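Local coordinates for monovalent Na+/H+ antiporter subunit G (Dietzia sp. DQ12-45-1b, PDB 7D3U), which probably takes part in sodium/proton antiport across the membrane as a small three-helix subunit of the multi-subunit Mrp complex, at residues F32-Y36 and A97-T103. Numbering follows the deposited sequence.
Sequences FPDLY and AAPTTAT
Asp34 and Thr100 join the start of helix 35-60 to the loop that follows helix 68-95. The backbone N of Thr100 gives its hydrogen to Asp34 OD2 at 2.8 Å, nearly straight at 166°, but it comes down on the carboxylate from above its plane. The other oxygen, Asp34 OD1, turns back to accept from Leu35 N at 2.9 Å, so a short acidic side chain can serve both the neighbouring amide at the helix start and the facing loop. Thr100 sends its side chain past that of Asp34 in the opposite direction and crosses Pro33 at about a right angle, so that OG1 and the CG2 methyl both meet its CB-CG edge, a contact that suits a residue both small and branched. An alanine in place of Asp34 would probably leave the amides of Thr100 and Leu35 without the carboxylate whose two oxygens accept from them and let the loop shift from the helix start.

A second anchor is Tyr36, whose OH donates to Ala97 O at 2.8 Å. CG anti to the carbonyl carbon (chi1 -46°) directs the ring to the loop, where its edge meets Ala97 O and Pro99 CA near the ring plane, and Tyr36 CE2 lies 4.1 Å from Pro99 CB. Ala97 CB fits beside the phenol and lies 4.0 Å from Leu35 CD1. Further out, Thr103 OG1 bonds back to Thr100 O, bracing the turn, while Phe110 packs on Tyr36 and Pro99, and Phe44 of the cation antiporter chain meets the tyrosine ring edge-to-face. This is tertiary packing of a loop, extended at 97-100, on the N-terminal end of a helix predicted to span the membrane, beside a subunit interface of the Mrp complex.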
ATOM      1  N   PHE E  32      12.231 -47.915  22.907  1.00 85.57           N
ATOM      2  CA  PHE E  32      12.740 -48.710  21.799  1.00 85.57           C
ATOM      3  C   PHE E  32      13.974 -48.010  21.246  1.00 85.57           C
ATOM      4  O   PHE E  32      13.922 -46.802  20.953  1.00 85.57           O
ATOM      5  CB  PHE E  32      11.690 -48.901  20.696  1.00 85.57           C
ATOM      6  CG  PHE E  32      10.789 -50.086  20.912  1.00 85.57           C
ATOM      7  CD1 PHE E  32      11.181 -51.133  21.722  1.00 85.57           C
ATOM      8  CD2 PHE E  32       9.553 -50.154  20.297  1.00 85.57           C
ATOM      9  CE1 PHE E  32      10.356 -52.218  21.923  1.00 85.57           C
ATOM     10  CE2 PHE E  32       8.724 -51.236  20.495  1.00 85.57           C
ATOM     11  CZ  PHE E  32       9.127 -52.269  21.307  1.00 85.57           C
ATOM     12  N   PRO E  33      15.093 -48.718  21.081  1.00 88.82           N
ATOM     13  CA  PRO E  33      16.343 -48.018  20.751  1.00 88.82           C
ATOM     14  C   PRO E  33      16.424 -47.555  19.308  1.00 88.82           C
ATOM     15  O   PRO E  33      16.934 -46.460  19.045  1.00 88.82           O
ATOM     16  CB  PRO E  33      17.415 -49.066  21.074  1.00 88.82           C
ATOM     17  CG  PRO E  33      16.731 -50.370  20.838  1.00 88.82           C
ATOM     18  CD  PRO E  33      15.283 -50.174  21.206  1.00 88.82           C
ATOM     19  N   ASP E  34      15.935 -48.350  18.367  1.00 90.48           N
ATOM     20  CA  ASP E  34      16.142 -48.096  16.951  1.00 90.48           C
ATOM     21  C   ASP E  34      14.982 -47.314  16.349  1.00 90.48           C
ATOM     22  O   ASP E  34      13.931 -47.122  16.963  1.00 90.48           O
ATOM     23  CB  ASP E  34      16.323 -49.415  16.198  1.00 90.48           C
ATOM     24  CG  ASP E  34      17.436 -49.355  15.183  1.00 90.48           C
ATOM     25  OD1 ASP E  34      17.630 -48.278  14.583  1.00 90.48           O
ATOM     26  OD2 ASP E  34      18.119 -50.382  14.984  1.00 90.48           O
ATOM     27  N   LEU E  35      15.194 -46.855  15.115  1.00 86.41           N
ATOM     28  CA  LEU E  35      14.092 -46.371  14.295  1.00 86.41           C
ATOM     29  C   LEU E  35      13.340 -47.524  13.654  1.00 86.41           C
ATOM     30  O   LEU E  35      12.130 -47.424  13.427  1.00 86.41           O
ATOM     31  CB  LEU E  35      14.614 -45.423  13.213  1.00 86.41           C
ATOM     32  CG  LEU E  35      13.622 -44.756  12.256  1.00 86.41           C
ATOM     33  CD1 LEU E  35      14.161 -43.416  11.840  1.00 86.41           C
ATOM     34  CD2 LEU E  35      13.366 -45.600  11.021  1.00 86.41           C
ATOM     35  N   TYR E  36      14.039 -48.619  13.358  1.00 86.53           N
ATOM     36  CA  TYR E  36      13.420 -49.747  12.679  1.00 86.53           C
ATOM     37  C   TYR E  36      12.588 -50.584  13.639  1.00 86.53           C
ATOM     38  O   TYR E  36      11.552 -51.129  13.249  1.00 86.53           O
ATOM     39  CB  TYR E  36      14.498 -50.591  12.004  1.00 86.53           C
ATOM     40  CG  TYR E  36      15.497 -49.747  11.254  1.00 86.53           C
ATOM     41  CD1 TYR E  36      15.193 -49.226  10.006  1.00 86.53           C
ATOM     42  CD2 TYR E  36      16.734 -49.452  11.802  1.00 86.53           C
ATOM     43  CE1 TYR E  36      16.096 -48.447   9.322  1.00 86.53           C
ATOM     44  CE2 TYR E  36      17.643 -48.674  11.125  1.00 86.53           C
ATOM     45  CZ  TYR E  36      17.319 -48.174   9.886  1.00 86.53           C
ATOM     46  OH  TYR E  36      18.224 -47.397   9.207  1.00 86.53           O
ATOM     47  N   ALA E  97      19.751 -43.399   9.232  1.00 87.59           N
ATOM     48  CA  ALA E  97      19.327 -43.733  10.587  1.00 87.59           C
ATOM     49  C   ALA E  97      20.204 -44.856  11.119  1.00 87.59           C
ATOM     50  O   ALA E  97      20.130 -45.992  10.640  1.00 87.59           O
ATOM     51  CB  ALA E  97      17.856 -44.135  10.609  1.00 87.59           C
ATOM     52  N   ALA E  98      21.030 -44.546  12.104  1.00 91.48           N
ATOM     53  CA  ALA E  98      21.949 -45.531  12.654  1.00 91.48           C
ATOM     54  C   ALA E  98      21.180 -46.622  13.382  1.00 91.48           C
ATOM     55  O   ALA E  98      20.402 -46.315  14.295  1.00 91.48           O
ATOM     56  CB  ALA E  98      22.939 -44.858  13.600  1.00 91.48           C
ATOM     57  N   PRO E  99      21.352 -47.890  13.021  1.00 91.05           N
ATOM     58  CA  PRO E  99      20.708 -48.963  13.781  1.00 91.05           C
ATOM     59  C   PRO E  99      21.322 -49.090  15.165  1.00 91.05           C
ATOM     60  O   PRO E  99      22.464 -48.698  15.409  1.00 91.05           O
ATOM     61  CB  PRO E  99      20.978 -50.209  12.935  1.00 91.05           C
ATOM     62  CG  PRO E  99      22.227 -49.885  12.199  1.00 91.05           C
ATOM     63  CD  PRO E  99      22.171 -48.410  11.916  1.00 91.05           C
ATOM     64  N   THR E 100      20.532 -49.646  16.081  1.00 93.88           N
ATOM     65  CA  THR E 100      20.967 -49.765  17.464  1.00 93.88           C
ATOM     66  C   THR E 100      22.233 -50.607  17.561  1.00 93.88           C
ATOM     67  O   THR E 100      22.521 -51.451  16.709  1.00 93.88           O
ATOM     68  CB  THR E 100      19.870 -50.389  18.325  1.00 93.88           C
ATOM     69  OG1 THR E 100      18.709 -49.550  18.295  1.00 93.88           O
ATOM     70  CG2 THR E 100      20.339 -50.524  19.759  1.00 93.88           C
ATOM     71  N   THR E 101      22.998 -50.366  18.626  1.00 95.20           N
ATOM     72  CA  THR E 101      24.220 -51.125  18.848  1.00 95.20           C
ATOM     73  C   THR E 101      23.947 -52.601  19.094  1.00 95.20           C
ATOM     74  O   THR E 101      24.856 -53.421  18.933  1.00 95.20           O
ATOM     75  CB  THR E 101      24.995 -50.542  20.028  1.00 95.20           C
ATOM     76  OG1 THR E 101      25.356 -49.185  19.741  1.00 95.20           O
ATOM     77  CG2 THR E 101      26.253 -51.352  20.285  1.00 95.20           C
ATOM     78  N   ALA E 102      22.725 -52.955  19.478  1.00 96.44           N
ATOM     79  CA  ALA E 102      22.354 -54.349  19.712  1.00 96.44           C
ATOM     80  C   ALA E 102      21.677 -54.938  18.477  1.00 96.44           C
ATOM     81  O   ALA E 102      20.506 -55.309  18.489  1.00 96.44           O
ATOM     82  CB  ALA E 102      21.454 -54.458  20.939  1.00 96.44           C
ATOM     83  N   THR E 103      22.444 -55.020  17.393  1.00 94.74           N
ATOM     84  CA  THR E 103      21.993 -55.628  16.145  1.00 94.74           C
ATOM     85  C   THR E 103      22.897 -56.820  15.866  1.00 94.74           C
ATOM     86  O   THR E 103      24.032 -56.650  15.411  1.00 94.74           O
ATOM     87  CB  THR E 103      22.028 -54.628  14.993  1.00 94.74           C
ATOM     88  OG1 THR E 103      21.197 -53.506  15.310  1.00 94.74           O
ATOM     89  CG2 THR E 103      21.520 -55.276  13.722  1.00 94.74           C
TER